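Local structure of malate dehydrogenase (Naegleria fowleri, 6UM4) at residues 112-117 with 336-340; 97-103 with 174-180; 127-133 with 157-163; 217-221 with 342-347. The protein probably catalyses the reversible, nicotinamide-cofactor-dependent oxidation of malate to oxaloacetate. All blocks are in the same frame, centred on the assembly; numbering follows the deposited sequence.

Contact 1 (112-117 with 336-340); sequences SLLFRI and ADAAI
Arg116 reaches from helix 108-118 to Asp337 on helix 332-348 and presents the end of its guanidinium to a single carboxylate oxygen. Both terminal nitrogens converge on OD1: Arg116 NH1 lies 2.9 Å from Asp337 OD1, on the lone pair turned away from OD2, while NH2 arrives nearly head-on along the C-O bond. The two flat groups are inclined by 31°, and both bonds are bent, as a fork closing on one atom must be. A turn at chi3 (70°) swings the guanidinium over to the neighbouring helix. Beside this bridge the apolar side chains interlock. Leu113, with CG anti to the backbone N, sends CD1 across Ile340, where Leu113 CD1 and Ile340 CD1 meet tightly at 3.5 Å. The same CD1 of Ile340 also touches Ile117 CG1 and the Arg116 backbone O, and Ala339 CB supports Leu113 CD1 at 3.8 Å. One turn earlier, the small Ala336 CB rests 3.6 Å from Ser112 CB, where the CA atoms of Leu113 and Ala336 are only 4.9 Å apart. The two helix segments run in the same general sense, inclined by 35°, and join the nucleotide-binding domain to the C-terminal domain. Arg116 NH2 has its main polar partner in Glu121, and Lys341 pairs with Asp337 OD2, so the buried bridge belongs to a chain of alternating charges that probably favours the ionised state of each member.

Contact 2 (97-103 with 174-180); sequences PVTITVS and ADYAILL
Thr99 O receives two backbone donors from the facing segment 174-180, Asp175 N at 2.8 Å and Tyr176 N at 3.1 Å. The Asp175 carboxylate folds back to return a bond: Thr99 N meets Asp175 OD2 at 2.9 Å, on the anti side and 17° out of the carboxylate plane. Further along, Thr101 N binds Tyr176 O, Ile178 N binds Thr101 O and Ser103 N binds Ile178 O, the regular ladder of two parallel strands. These are the central strands of the Rossmann fold, 98-102 and 176-179, adjacent in its six-stranded sheet. On one face Val98 CG2 comes to the edge of the Tyr176 ring, 3.8 Å from Tyr176 CE2, and Ile100 CG2 packs on Tyr176 CB; Val102 CG1 meets Leu180 CD1 at 3.8 Å. On the other face Thr101 OG1 touches Ala174 CB and bonds to Ala170 O. In the next shell, Asn214 holds Asp175 OD1, Gly181 N bonds to Ser103 OG, and Met343 and Val347 of helix 332-348 pack against Tyr176.

Contact 3 (127-133 with 157-163); sequences QPVKLRL and LLEEIYL
Leu158 CD1 wedges between two residues of the neighbouring strand, 3.8 Å from Leu131 CD1 and 3.9 Å from Val129 CG2. It gets there because its CG stands anti to the backbone N (chi1 -170°), which carries the branch across to strand 129-134. Farther along the same face, Leu133 CD1 touches both Ile161 CG2, at 3.7 Å, and Leu163 CD2. Helices 108-118 and 140-151 pack over this apolar side, the latter connecting the two parallel strands in a beta-alpha-beta crossover at the outer end of the Rossmann sheet. The backbones are joined by nearly straight bonds, among them Tyr162 N to Leu131 O and Leu133 N to Tyr162 O, both 2.8 Å. The reverse face is polar. There the Arg132 guanidinium lies flat on the Tyr162 ring, planes 15° apart and centres separated by 4.0 Å, with NH2 over the CD2-CE2 rim; the bend at chi3 turns it onto the ring. Asp169 O accepts a bond from NH2 and helps fix that pose. At the edge, water 2 accepts from Arg132 NH1 and donates to Glu160 OE1. Lys130 and Arg132 both stay beyond salt-bridge distance of Glu160, and water 2 bridges Arg132 to it, so the attraction is probably screened by solvent, while the off-centre cation-pi stack gives Arg132 a direct hold on the strand.

Contact 4 (217-221 with 342-347); sequences VLVLI and HMHDWV
Leu220 and His342 both place CG anti to the backbone N (chi1 170° and 176°), so that the leucine methyl comes to lie over the imidazole. Leu220 CD1 stands 3.4 Å above the centre of the His342 ring, a close CH-pi contact over one face, while ring atom NE2 bonds to Thr246 OG1 on the next strand, fixing the turn of the ring. Trp346 extends its indole toward the strand. Leu218 CB sits over the six-membered ring, 3.9 Å from its centroid, and the two methyls of Leu218 spread over the same indole. The far edge of that indole meets the backbone, Trp346 CH2 lying 3.3 Å from Val219 O. Strand 218-221 belongs to the parallel Rossmann sheet, and the 342-347 segment of helix 332-348, from the C-terminal domain, runs nearly antiparallel to it, 152° between their directions; the contact is thus a domain interface without a hydrogen bond between the two segments. The bend at chi2 brings Met343 SD to 3.7 Å from Leu220 CB, and Val347 CG2 touches Leu218 CD1. Met356 of strand 353-359 also packs on His342 and Trp346, and the Tyr384 ring meets the indole obliquely.

From the N terminus, strand 98-102 opens contact 2 and helix 108-118, next in the chain, opens contact 1. Contact 3 then closes a short loop, from strand 129-134 to strand 158-164, nested within the loops of both. Contact 2 closes at strand 176-179, leaving contact 1 open, so the two cross. Contact 4 begins at strand 218-221, in series after contacts 2 and 3, and crosses contact 1, as the long loops of both end on helix 332-348. Contacts 2, 3 and 4 share one parallel sheet, linked by probable hydrogen bonds Ile100 N to Lys130 O and Leu179 N to Leu220 O; contacts 1 and 4 tie that domain to the C-terminal one.

Contact 1 (112-117 with 336-340)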
loop_
_atom_site.group_PDB
_atom_site.type_symbol
_atom_site.label_atom_id
_atom_site.label_comp_id
_atom_site.label_asym_id
_atom_site.label_seq_id
_atom_site.Cartn_x
_atom_site.Cartn_y
_atom_site.Cartn_z
ATOM N N SER A 112 0.059 2.684 -4.920
ATOM C CA SER A 112 0.417 1.702 -3.902
ATOM C C SER A 112 1.885 1.773 -3.517
ATOM O O SER A 112 2.223 1.560 -2.345
ATOM C CB SER A 112 0.059 0.284 -4.369
ATOM O OG SER A 112 -1.350 0.110 -4.411
ATOM N N LEU A 113 2.767 2.089 -4.467
ATOM C CA LEU A 113 4.204 2.064 -4.201
ATOM C C LEU A 113 4.637 3.130 -3.192
ATOM O O LEU A 113 5.438 2.864 -2.283
ATOM C CB LEU A 113 4.960 2.263 -5.508
ATOM C CG LEU A 113 6.465 2.252 -5.335
ATOM C CD1 LEU A 113 6.934 0.806 -5.354
ATOM C CD2 LEU A 113 7.120 3.042 -6.444
ATOM N N LEU A 114 4.193 4.368 -3.383
ATOM C CA LEU A 114 4.847 5.459 -2.670
ATOM C C LEU A 114 4.619 5.342 -1.162
ATOM O O LEU A 114 5.531 5.625 -0.373
ATOM C CB LEU A 114 4.352 6.797 -3.218
ATOM C CG LEU A 114 4.701 7.032 -4.698
ATOM C CD1 LEU A 114 4.051 8.331 -5.175
ATOM C CD2 LEU A 114 6.207 7.032 -4.976
ATOM N N PHE A 115 3.418 4.898 -0.740
ATOM C CA PHE A 115 3.150 4.758 0.690
ATOM C C PHE A 115 4.001 3.655 1.315
ATOM O O PHE A 115 4.377 3.763 2.488
ATOM C CB PHE A 115 1.649 4.490 0.958
ATOM C CG PHE A 115 0.767 5.717 0.852
ATOM C CD1 PHE A 115 0.352 6.388 1.984
ATOM C CD2 PHE A 115 0.376 6.204 -0.392
ATOM C CE1 PHE A 115 -0.443 7.524 1.890
ATOM C CE2 PHE A 115 -0.399 7.327 -0.503
ATOM C CZ PHE A 115 -0.816 7.999 0.644
ATOM N N ARG A 116 4.347 2.619 0.554
ATOM C CA ARG A 116 5.203 1.549 1.048
ATOM C C ARG A 116 6.678 1.883 0.866
ATOM O O ARG A 116 7.549 1.090 1.246
ATOM C CB ARG A 116 4.848 0.216 0.353
ATOM C CG ARG A 116 3.410 -0.213 0.689
ATOM C CD ARG A 116 2.996 -1.492 -0.015
ATOM N NE ARG A 116 3.718 -2.627 0.544
ATOM C CZ ARG A 116 3.667 -3.864 0.054
ATOM N NH1 ARG A 116 2.936 -4.125 -1.018
ATOM N NH2 ARG A 116 4.358 -4.827 0.637
ATOM N N ILE A 117 6.973 3.041 0.291
ATOM C CA ILE A 117 8.275 3.667 0.479
ATOM C C ILE A 117 8.261 4.584 1.700
ATOM O O ILE A 117 9.108 4.478 2.593
ATOM C CB ILE A 117 8.677 4.437 -0.795
ATOM C CG1 ILE A 117 8.873 3.480 -1.973
ATOM C CG2 ILE A 117 9.977 5.212 -0.583
ATOM C CD1 ILE A 117 9.006 4.245 -3.269
ATOM N N ALA A 336 3.208 -2.966 -7.732
ATOM C CA ALA A 336 3.866 -2.110 -6.744
ATOM C C ALA A 336 4.514 -2.959 -5.661
ATOM O O ALA A 336 5.652 -2.697 -5.255
ATOM C CB ALA A 336 2.864 -1.127 -6.125
ATOM N N ASP A 337 3.816 -4.009 -5.210
ATOM C CA ASP A 337 4.390 -4.919 -4.221
ATOM C C ASP A 337 5.690 -5.560 -4.721
ATOM O O ASP A 337 6.662 -5.683 -3.969
ATOM C CB ASP A 337 3.385 -6.006 -3.860
ATOM C CG ASP A 337 3.956 -7.007 -2.888
ATOM O OD1 ASP A 337 3.965 -6.713 -1.669
ATOM O OD2 ASP A 337 4.400 -8.087 -3.345
ATOM N N ALA A 338 5.701 -6.031 -5.968
ATOM C CA ALA A 338 6.925 -6.612 -6.525
ATOM C C ALA A 338 8.054 -5.589 -6.596
ATOM O O ALA A 338 9.225 -5.930 -6.371
ATOM C CB ALA A 338 6.643 -7.184 -7.912
ATOM N N ALA A 339 7.736 -4.338 -6.951
ATOM C CA ALA A 339 8.769 -3.293 -6.972
ATOM C C ALA A 339 9.326 -3.044 -5.575
ATOM O O ALA A 339 10.537 -2.933 -5.384
ATOM C CB ALA A 339 8.224 -1.990 -7.560
ATOM N N ILE A 340 8.456 -2.947 -4.575
ATOM C CA ILE A 340 8.962 -2.812 -3.214
ATOM C C ILE A 340 9.892 -3.978 -2.893
ATOM O O ILE A 340 11.025 -3.784 -2.437
ATOM C CB ILE A 340 7.799 -2.720 -2.210
ATOM C CG1 ILE A 340 7.005 -1.428 -2.429
ATOM C CG2 ILE A 340 8.339 -2.722 -0.791
ATOM C CD1 ILE A 340 7.781 -0.143 -2.138
#

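Contact 2 (97-103 with 174-180)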
loop_
_atom_site.group_PDB
_atom_site.type_symbol
_atom_site.label_atom_id
_atom_site.label_comp_id
_atom_site.label_asym_id
_atom_site.label_seq_id
_atom_site.Cartn_x
_atom_site.Cartn_y
_atom_site.Cartn_z
ATOM N N PRO A 97 19.648 10.942 4.944
ATOM C CA PRO A 97 18.578 10.654 3.984
ATOM C C PRO A 97 19.095 10.198 2.629
ATOM O O PRO A 97 20.201 10.542 2.207
ATOM C CB PRO A 97 17.830 11.988 3.876
ATOM C CG PRO A 97 18.828 13.014 4.263
ATOM C CD PRO A 97 19.702 12.371 5.305
ATOM N N VAL A 98 18.272 9.399 1.945
ATOM C CA VAL A 98 18.500 9.045 0.551
ATOM C C VAL A 98 17.357 9.629 -0.279
ATOM O O VAL A 98 16.261 9.902 0.224
ATOM C CB VAL A 98 18.598 7.521 0.344
ATOM C CG1 VAL A 98 19.704 6.947 1.211
ATOM C CG2 VAL A 98 17.240 6.867 0.665
ATOM N N THR A 99 17.627 9.814 -1.568
ATOM C CA THR A 99 16.696 10.410 -2.522
ATOM C C THR A 99 16.225 9.364 -3.530
ATOM O O THR A 99 17.053 8.695 -4.165
ATOM C CB THR A 99 17.385 11.565 -3.250
ATOM O OG1 THR A 99 17.692 12.585 -2.313
ATOM C CG2 THR A 99 16.491 12.145 -4.331
ATOM N N ILE A 100 14.907 9.248 -3.712
ATOM C CA ILE A 100 14.322 8.270 -4.630
ATOM C C ILE A 100 13.497 9.015 -5.673
ATOM O O ILE A 100 12.543 9.719 -5.326
ATOM C CB ILE A 100 13.433 7.251 -3.897
ATOM C CG1 ILE A 100 14.142 6.662 -2.677
ATOM C CG2 ILE A 100 13.022 6.126 -4.838
ATOM C CD1 ILE A 100 13.151 6.339 -1.528
ATOM N N THR A 101 13.815 8.821 -6.945
ATOM C CA THR A 101 13.027 9.384 -8.040
ATOM C C THR A 101 12.041 8.342 -8.559
ATOM O O THR A 101 12.435 7.220 -8.873
ATOM C CB THR A 101 13.933 9.851 -9.186
ATOM O OG1 THR A 101 14.917 10.757 -8.675
ATOM C CG2 THR A 101 13.121 10.545 -10.269
ATOM N N VAL A 102 10.770 8.720 -8.681
ATOM C CA VAL A 102 9.740 7.819 -9.189
ATOM C C VAL A 102 9.035 8.524 -10.339
ATOM O O VAL A 102 8.489 9.620 -10.160
ATOM C CB VAL A 102 8.723 7.397 -8.110
ATOM C CG1 VAL A 102 7.680 6.460 -8.717
ATOM C CG2 VAL A 102 9.420 6.719 -6.929
ATOM N N SER A 103 9.065 7.909 -11.521
ATOM C CA SER A 103 8.325 8.418 -12.663
ATOM C C SER A 103 6.924 7.802 -12.676
ATOM O O SER A 103 6.592 6.935 -11.866
ATOM C CB SER A 103 9.082 8.127 -13.964
ATOM O OG SER A 103 9.081 6.733 -14.236
ATOM N N ALA A 174 19.631 11.732 -7.268
ATOM C CA ALA A 174 18.954 10.465 -7.026
ATOM C C ALA A 174 19.939 9.413 -6.536
ATOM O O ALA A 174 21.031 9.256 -7.095
ATOM C CB ALA A 174 18.252 9.988 -8.295
ATOM N N ASP A 175 19.564 8.725 -5.460
ATOM C CA ASP A 175 20.245 7.510 -5.037
ATOM C C ASP A 175 19.552 6.278 -5.580
ATOM O O ASP A 175 20.189 5.230 -5.743
ATOM C CB ASP A 175 20.292 7.396 -3.513
ATOM C CG ASP A 175 21.060 8.497 -2.883
ATOM O OD1 ASP A 175 22.250 8.651 -3.227
ATOM O OD2 ASP A 175 20.467 9.201 -2.040
ATOM N N TYR A 176 18.256 6.408 -5.841
ATOM C CA TYR A 176 17.407 5.346 -6.338
ATOM C C TYR A 176 16.455 5.929 -7.363
ATOM O O TYR A 176 16.020 7.075 -7.240
ATOM C CB TYR A 176 16.609 4.710 -5.197
ATOM C CG TYR A 176 17.476 4.146 -4.104
ATOM C CD1 TYR A 176 18.153 2.944 -4.277
ATOM C CD2 TYR A 176 17.646 4.814 -2.919
ATOM C CE1 TYR A 176 18.961 2.420 -3.271
ATOM C CE2 TYR A 176 18.450 4.303 -1.908
ATOM C CZ TYR A 176 19.102 3.107 -2.088
ATOM O OH TYR A 176 19.905 2.614 -1.080
ATOM N N ALA A 177 16.134 5.137 -8.377
ATOM C CA ALA A 177 15.110 5.542 -9.326
ATOM C C ALA A 177 14.258 4.329 -9.675
ATOM O O ALA A 177 14.783 3.267 -10.017
ATOM C CB ALA A 177 15.714 6.185 -10.581
ATOM N N ILE A 178 12.945 4.495 -9.592
ATOM C CA ILE A 178 11.983 3.470 -9.977
ATOM C C ILE A 178 11.198 4.025 -11.154
ATOM O O ILE A 178 10.524 5.056 -11.028
ATOM C CB ILE A 178 11.049 3.073 -8.814
ATOM C CG1 ILE A 178 11.878 2.482 -7.674
ATOM C CG2 ILE A 178 10.004 2.046 -9.276
ATOM C CD1 ILE A 178 11.087 2.195 -6.431
ATOM N N LEU A 179 11.331 3.382 -12.307
ATOM C CA LEU A 179 10.824 3.935 -13.558
ATOM C C LEU A 179 9.539 3.217 -13.925
ATOM O O LEU A 179 9.571 2.146 -14.539
ATOM C CB LEU A 179 11.884 3.817 -14.648
ATOM C CG LEU A 179 13.152 4.527 -14.198
ATOM C CD1 LEU A 179 14.171 4.664 -15.303
ATOM C CD2 LEU A 179 12.767 5.922 -13.616
ATOM N N LEU A 180 8.404 3.827 -13.547
ATOM C CA LEU A 180 7.077 3.312 -13.851
ATOM C C LEU A 180 6.530 3.907 -15.129
ATOM O O LEU A 180 5.723 3.267 -15.815
ATOM C CB LEU A 180 6.101 3.623 -12.707
ATOM C CG LEU A 180 6.527 3.230 -11.295
ATOM C CD1 LEU A 180 5.518 3.750 -10.255
ATOM C CD2 LEU A 180 6.643 1.715 -11.198
#

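Contact 3 (127-133 with 157-163)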
loop_
_atom_site.group_PDB
_atom_site.type_symbol
_atom_site.label_atom_id
_atom_site.label_comp_id
_atom_site.label_asym_id
_atom_site.label_seq_id
_atom_site.Cartn_x
_atom_site.Cartn_y
_atom_site.Cartn_z
ATOM N N GLN A 127 15.717 4.633 7.799
ATOM C CA GLN A 127 16.270 5.281 6.611
ATOM C C GLN A 127 15.331 6.374 6.115
ATOM O O GLN A 127 14.361 6.077 5.394
ATOM C CB GLN A 127 16.512 4.256 5.502
ATOM C CG GLN A 127 17.052 4.857 4.214
ATOM C CD GLN A 127 18.354 5.590 4.447
ATOM O OE1 GLN A 127 19.385 4.968 4.663
ATOM N NE2 GLN A 127 18.312 6.906 4.418
ATOM N N PRO A 128 15.589 7.641 6.445
ATOM C CA PRO A 128 14.757 8.736 5.929
ATOM C C PRO A 128 14.805 8.819 4.414
ATOM O O PRO A 128 15.822 8.533 3.785
ATOM C CB PRO A 128 15.387 9.989 6.560
ATOM C CG PRO A 128 16.136 9.491 7.742
ATOM C CD PRO A 128 16.631 8.130 7.366
ATOM N N VAL A 129 13.695 9.250 3.823
ATOM C CA VAL A 129 13.567 9.253 2.375
ATOM C C VAL A 129 13.101 10.610 1.876
ATOM O O VAL A 129 12.384 11.344 2.560
ATOM C CB VAL A 129 12.611 8.141 1.882
ATOM C CG1 VAL A 129 13.185 6.801 2.212
ATOM C CG2 VAL A 129 11.255 8.282 2.555
ATOM N N LYS A 130 13.572 10.953 0.681
ATOM C CA LYS A 130 13.100 12.085 -0.096
ATOM C C LYS A 130 12.598 11.567 -1.431
ATOM O O LYS A 130 13.315 10.836 -2.127
ATOM C CB LYS A 130 14.202 13.120 -0.308
ATOM C CG LYS A 130 14.772 13.699 0.978
ATOM C CD LYS A 130 15.816 14.753 0.689
ATOM C CE LYS A 130 16.422 15.267 1.987
ATOM N NZ LYS A 130 17.310 16.435 1.747
ATOM N N LEU A 131 11.385 11.954 -1.790
ATOM C CA LEU A 131 10.752 11.502 -3.020
ATOM C C LEU A 131 10.806 12.618 -4.046
ATOM O O LEU A 131 10.394 13.747 -3.767
ATOM C CB LEU A 131 9.305 11.090 -2.762
ATOM C CG LEU A 131 9.081 9.790 -1.988
ATOM C CD1 LEU A 131 7.594 9.611 -1.676
ATOM C CD2 LEU A 131 9.603 8.650 -2.797
ATOM N N ARG A 132 11.313 12.304 -5.227
ATOM C CA ARG A 132 11.256 13.207 -6.363
ATOM C C ARG A 132 10.331 12.558 -7.378
ATOM O O ARG A 132 10.692 11.554 -8.003
ATOM C CB ARG A 132 12.653 13.468 -6.926
ATOM C CG ARG A 132 13.580 14.170 -5.919
ATOM C CD ARG A 132 14.949 14.518 -6.532
ATOM N NE ARG A 132 14.901 15.716 -7.355
ATOM C CZ ARG A 132 15.010 16.955 -6.865
ATOM N NH1 ARG A 132 14.981 17.151 -5.549
ATOM N NH2 ARG A 132 14.991 18.004 -7.684
ATOM N N LEU A 133 9.160 13.145 -7.545
ATOM C CA LEU A 133 8.048 12.537 -8.264
ATOM C C LEU A 133 7.927 13.182 -9.633
ATOM O O LEU A 133 7.750 14.400 -9.727
ATOM C CB LEU A 133 6.745 12.724 -7.485
ATOM C CG LEU A 133 6.755 12.181 -6.061
ATOM C CD1 LEU A 133 5.370 12.346 -5.424
ATOM C CD2 LEU A 133 7.175 10.697 -6.104
ATOM N N LEU A 157 9.493 9.382 8.283
ATOM C CA LEU A 157 10.667 9.163 7.453
ATOM C C LEU A 157 10.664 9.994 6.179
ATOM O O LEU A 157 11.718 10.127 5.546
ATOM C CB LEU A 157 10.782 7.675 7.088
ATOM C CG LEU A 157 11.119 6.719 8.241
ATOM C CD1 LEU A 157 11.045 5.258 7.811
ATOM C CD2 LEU A 157 12.480 7.027 8.867
ATOM N N LEU A 158 9.520 10.553 5.784
ATOM C CA LEU A 158 9.391 11.271 4.515
ATOM C C LEU A 158 9.840 12.711 4.727
ATOM O O LEU A 158 9.069 13.559 5.178
ATOM C CB LEU A 158 7.963 11.202 4.005
ATOM C CG LEU A 158 7.722 11.701 2.594
ATOM C CD1 LEU A 158 8.752 11.108 1.627
ATOM C CD2 LEU A 158 6.338 11.263 2.209
ATOM N N GLU A 159 11.091 12.987 4.376
ATOM C CA GLU A 159 11.677 14.288 4.664
ATOM C C GLU A 159 11.322 15.332 3.614
ATOM O O GLU A 159 11.322 16.531 3.919
ATOM C CB GLU A 159 13.196 14.164 4.783
ATOM C CG GLU A 159 13.759 14.790 6.050
ATOM C CD GLU A 159 14.505 13.784 6.903
ATOM O OE1 GLU A 159 15.650 13.435 6.541
ATOM O OE2 GLU A 159 13.941 13.324 7.923
ATOM N N GLU A 160 11.011 14.911 2.393
ATOM C CA GLU A 160 10.696 15.859 1.341
ATOM C C GLU A 160 9.897 15.149 0.267
ATOM O O GLU A 160 10.105 13.964 0.014
ATOM C CB GLU A 160 11.967 16.465 0.719
ATOM C CG GLU A 160 11.682 17.620 -0.226
ATOM C CD GLU A 160 12.871 18.005 -1.103
ATOM O OE1 GLU A 160 13.982 17.467 -0.901
ATOM O OE2 GLU A 160 12.691 18.885 -1.973
ATOM N N ILE A 161 8.989 15.888 -0.365
ATOM C CA ILE A 161 8.308 15.459 -1.583
ATOM C C ILE A 161 8.487 16.572 -2.609
ATOM O O ILE A 161 7.938 17.666 -2.440
ATOM C CB ILE A 161 6.815 15.180 -1.357
ATOM C CG1 ILE A 161 6.612 14.166 -0.229
ATOM C CG2 ILE A 161 6.191 14.662 -2.647
ATOM C CD1 ILE A 161 5.137 14.006 0.189
ATOM N N TYR A 162 9.236 16.300 -3.672
ATOM C CA TYR A 162 9.470 17.258 -4.747
ATOM C C TYR A 162 8.746 16.787 -6.003
ATOM O O TYR A 162 8.820 15.605 -6.356
ATOM C CB TYR A 162 10.972 17.420 -5.011
ATOM C CG TYR A 162 11.304 18.345 -6.168
ATOM C CD1 TYR A 162 11.346 19.726 -5.997
ATOM C CD2 TYR A 162 11.591 17.832 -7.432
ATOM C CE1 TYR A 162 11.662 20.579 -7.069
ATOM C CE2 TYR A 162 11.895 18.666 -8.493
ATOM C CZ TYR A 162 11.934 20.037 -8.311
ATOM O OH TYR A 162 12.246 20.852 -9.386
ATOM N N LEU A 163 8.032 17.705 -6.658
ATOM C CA LEU A 163 7.212 17.405 -7.830
ATOM C C LEU A 163 7.766 18.098 -9.064
ATOM O O LEU A 163 8.141 19.269 -8.996
ATOM C CB LEU A 163 5.772 17.883 -7.636
ATOM C CG LEU A 163 5.022 17.611 -6.339
ATOM C CD1 LEU A 163 3.619 18.142 -6.495
ATOM C CD2 LEU A 163 5.010 16.142 -6.008
HETATM O O HOH W 1 16.011 18.520 1.507
HETATM O O HOH W 2 14.877 15.664 -3.231
HETATM O O HOH W 3 15.423 19.001 -2.710
#

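Contact 4 (217-221 with 342-347)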
loop_
_atom_site.group_PDB
_atom_site.type_symbol
_atom_site.label_atom_id
_atom_site.label_comp_id
_atom_site.label_asym_id
_atom_site.label_seq_id
_atom_site.Cartn_x
_atom_site.Cartn_y
_atom_site.Cartn_z
ATOM N N VAL A 217 23.780 5.244 -8.006
ATOM C CA VAL A 217 22.330 5.134 -8.117
ATOM C C VAL A 217 21.940 3.728 -8.576
ATOM O O VAL A 217 22.611 3.108 -9.416
ATOM C CB VAL A 217 21.781 6.215 -9.065
ATOM C CG1 VAL A 217 22.426 6.084 -10.441
ATOM C CG2 VAL A 217 20.252 6.118 -9.175
ATOM N N LEU A 218 20.874 3.199 -7.984
ATOM C CA LEU A 218 20.269 1.952 -8.439
ATOM C C LEU A 218 18.974 2.300 -9.145
ATOM O O LEU A 218 18.174 3.086 -8.619
ATOM C CB LEU A 218 20.027 0.970 -7.283
ATOM C CG LEU A 218 21.261 0.627 -6.436
ATOM C CD1 LEU A 218 20.887 -0.322 -5.310
ATOM C CD2 LEU A 218 22.411 0.028 -7.310
ATOM N N VAL A 219 18.797 1.750 -10.348
ATOM C CA VAL A 219 17.669 2.074 -11.221
ATOM C C VAL A 219 16.867 0.804 -11.474
ATOM O O VAL A 219 17.410 -0.190 -11.980
ATOM C CB VAL A 219 18.138 2.678 -12.559
ATOM C CG1 VAL A 219 16.947 3.077 -13.389
ATOM C CG2 VAL A 219 19.060 3.866 -12.345
ATOM N N LEU A 220 15.567 0.856 -11.181
ATOM C CA LEU A 220 14.656 -0.251 -11.438
ATOM C C LEU A 220 13.691 0.176 -12.534
ATOM O O LEU A 220 13.029 1.209 -12.410
ATOM C CB LEU A 220 13.899 -0.650 -10.163
ATOM C CG LEU A 220 12.757 -1.641 -10.393
ATOM C CD1 LEU A 220 13.296 -2.941 -11.012
ATOM C CD2 LEU A 220 12.003 -1.909 -9.110
ATOM N N ILE A 221 13.628 -0.598 -13.611
ATOM C CA ILE A 221 12.703 -0.335 -14.710
ATOM C C ILE A 221 11.495 -1.246 -14.545
ATOM O O ILE A 221 11.633 -2.471 -14.505
ATOM C CB ILE A 221 13.357 -0.551 -16.084
ATOM C CG1 ILE A 221 14.226 0.644 -16.499
ATOM C CG2 ILE A 221 12.278 -0.767 -17.136
ATOM C CD1 ILE A 221 15.577 0.723 -15.820
ATOM N N HIS A 342 11.542 -5.992 -4.952
ATOM C CA HIS A 342 12.754 -5.933 -5.766
ATOM C C HIS A 342 13.761 -4.942 -5.182
ATOM O O HIS A 342 14.938 -5.273 -5.004
ATOM C CB HIS A 342 12.397 -5.571 -7.208
ATOM C CG HIS A 342 13.593 -5.391 -8.109
ATOM N ND1 HIS A 342 13.817 -6.181 -9.216
ATOM C CD2 HIS A 342 14.617 -4.504 -8.072
ATOM C CE1 HIS A 342 14.931 -5.797 -9.818
ATOM N NE2 HIS A 342 15.441 -4.783 -9.143
ATOM N N MET A 343 13.323 -3.707 -4.898
ATOM C CA MET A 343 14.255 -2.711 -4.365
ATOM C C MET A 343 14.735 -3.095 -2.973
ATOM O O MET A 343 15.922 -2.960 -2.655
ATOM C CB MET A 343 13.597 -1.331 -4.328
ATOM C CG MET A 343 13.328 -0.773 -5.684
ATOM S SD MET A 343 14.866 -0.687 -6.589
ATOM C CE MET A 343 15.922 0.228 -5.442
ATOM N N HIS A 344 13.818 -3.565 -2.130
ATOM C CA HIS A 344 14.172 -3.937 -0.770
ATOM C C HIS A 344 15.288 -4.974 -0.751
ATOM O O HIS A 344 16.282 -4.817 -0.031
ATOM C CB HIS A 344 12.936 -4.468 -0.045
ATOM C CG HIS A 344 13.259 -5.104 1.263
ATOM N ND1 HIS A 344 13.727 -6.396 1.365
ATOM C CD2 HIS A 344 13.234 -4.608 2.524
ATOM C CE1 HIS A 344 13.965 -6.675 2.634
ATOM N NE2 HIS A 344 13.667 -5.609 3.359
ATOM N N ASP A 345 15.122 -6.061 -1.522
ATOM C CA ASP A 345 16.142 -7.101 -1.610
ATOM C C ASP A 345 17.435 -6.582 -2.255
ATOM O O ASP A 345 18.538 -6.945 -1.823
ATOM C CB ASP A 345 15.579 -8.299 -2.389
ATOM C CG ASP A 345 14.388 -8.974 -1.665
ATOM O OD1 ASP A 345 14.092 -8.595 -0.505
ATOM O OD2 ASP A 345 13.752 -9.883 -2.250
ATOM N N TRP A 346 17.323 -5.727 -3.279
ATOM C CA TRP A 346 18.517 -5.155 -3.907
ATOM C C TRP A 346 19.379 -4.423 -2.883
ATOM O O TRP A 346 20.613 -4.554 -2.880
ATOM C CB TRP A 346 18.094 -4.200 -5.029
ATOM C CG TRP A 346 19.115 -3.954 -6.136
ATOM C CD1 TRP A 346 20.392 -4.433 -6.209
ATOM C CD2 TRP A 346 18.905 -3.185 -7.339
ATOM N NE1 TRP A 346 20.993 -4.012 -7.383
ATOM C CE2 TRP A 346 20.100 -3.254 -8.096
ATOM C CE3 TRP A 346 17.821 -2.444 -7.846
ATOM C CZ2 TRP A 346 20.245 -2.608 -9.329
ATOM C CZ3 TRP A 346 17.962 -1.817 -9.081
ATOM C CH2 TRP A 346 19.175 -1.889 -9.803
ATOM N N VAL A 347 18.741 -3.668 -1.989
ATOM C CA VAL A 347 19.436 -2.829 -1.013
ATOM C C VAL A 347 19.777 -3.593 0.262
ATOM O O VAL A 347 20.868 -3.433 0.813
ATOM C CB VAL A 347 18.576 -1.588 -0.706
ATOM C CG1 VAL A 347 19.158 -0.790 0.442
ATOM C CG2 VAL A 347 18.386 -0.751 -1.950
#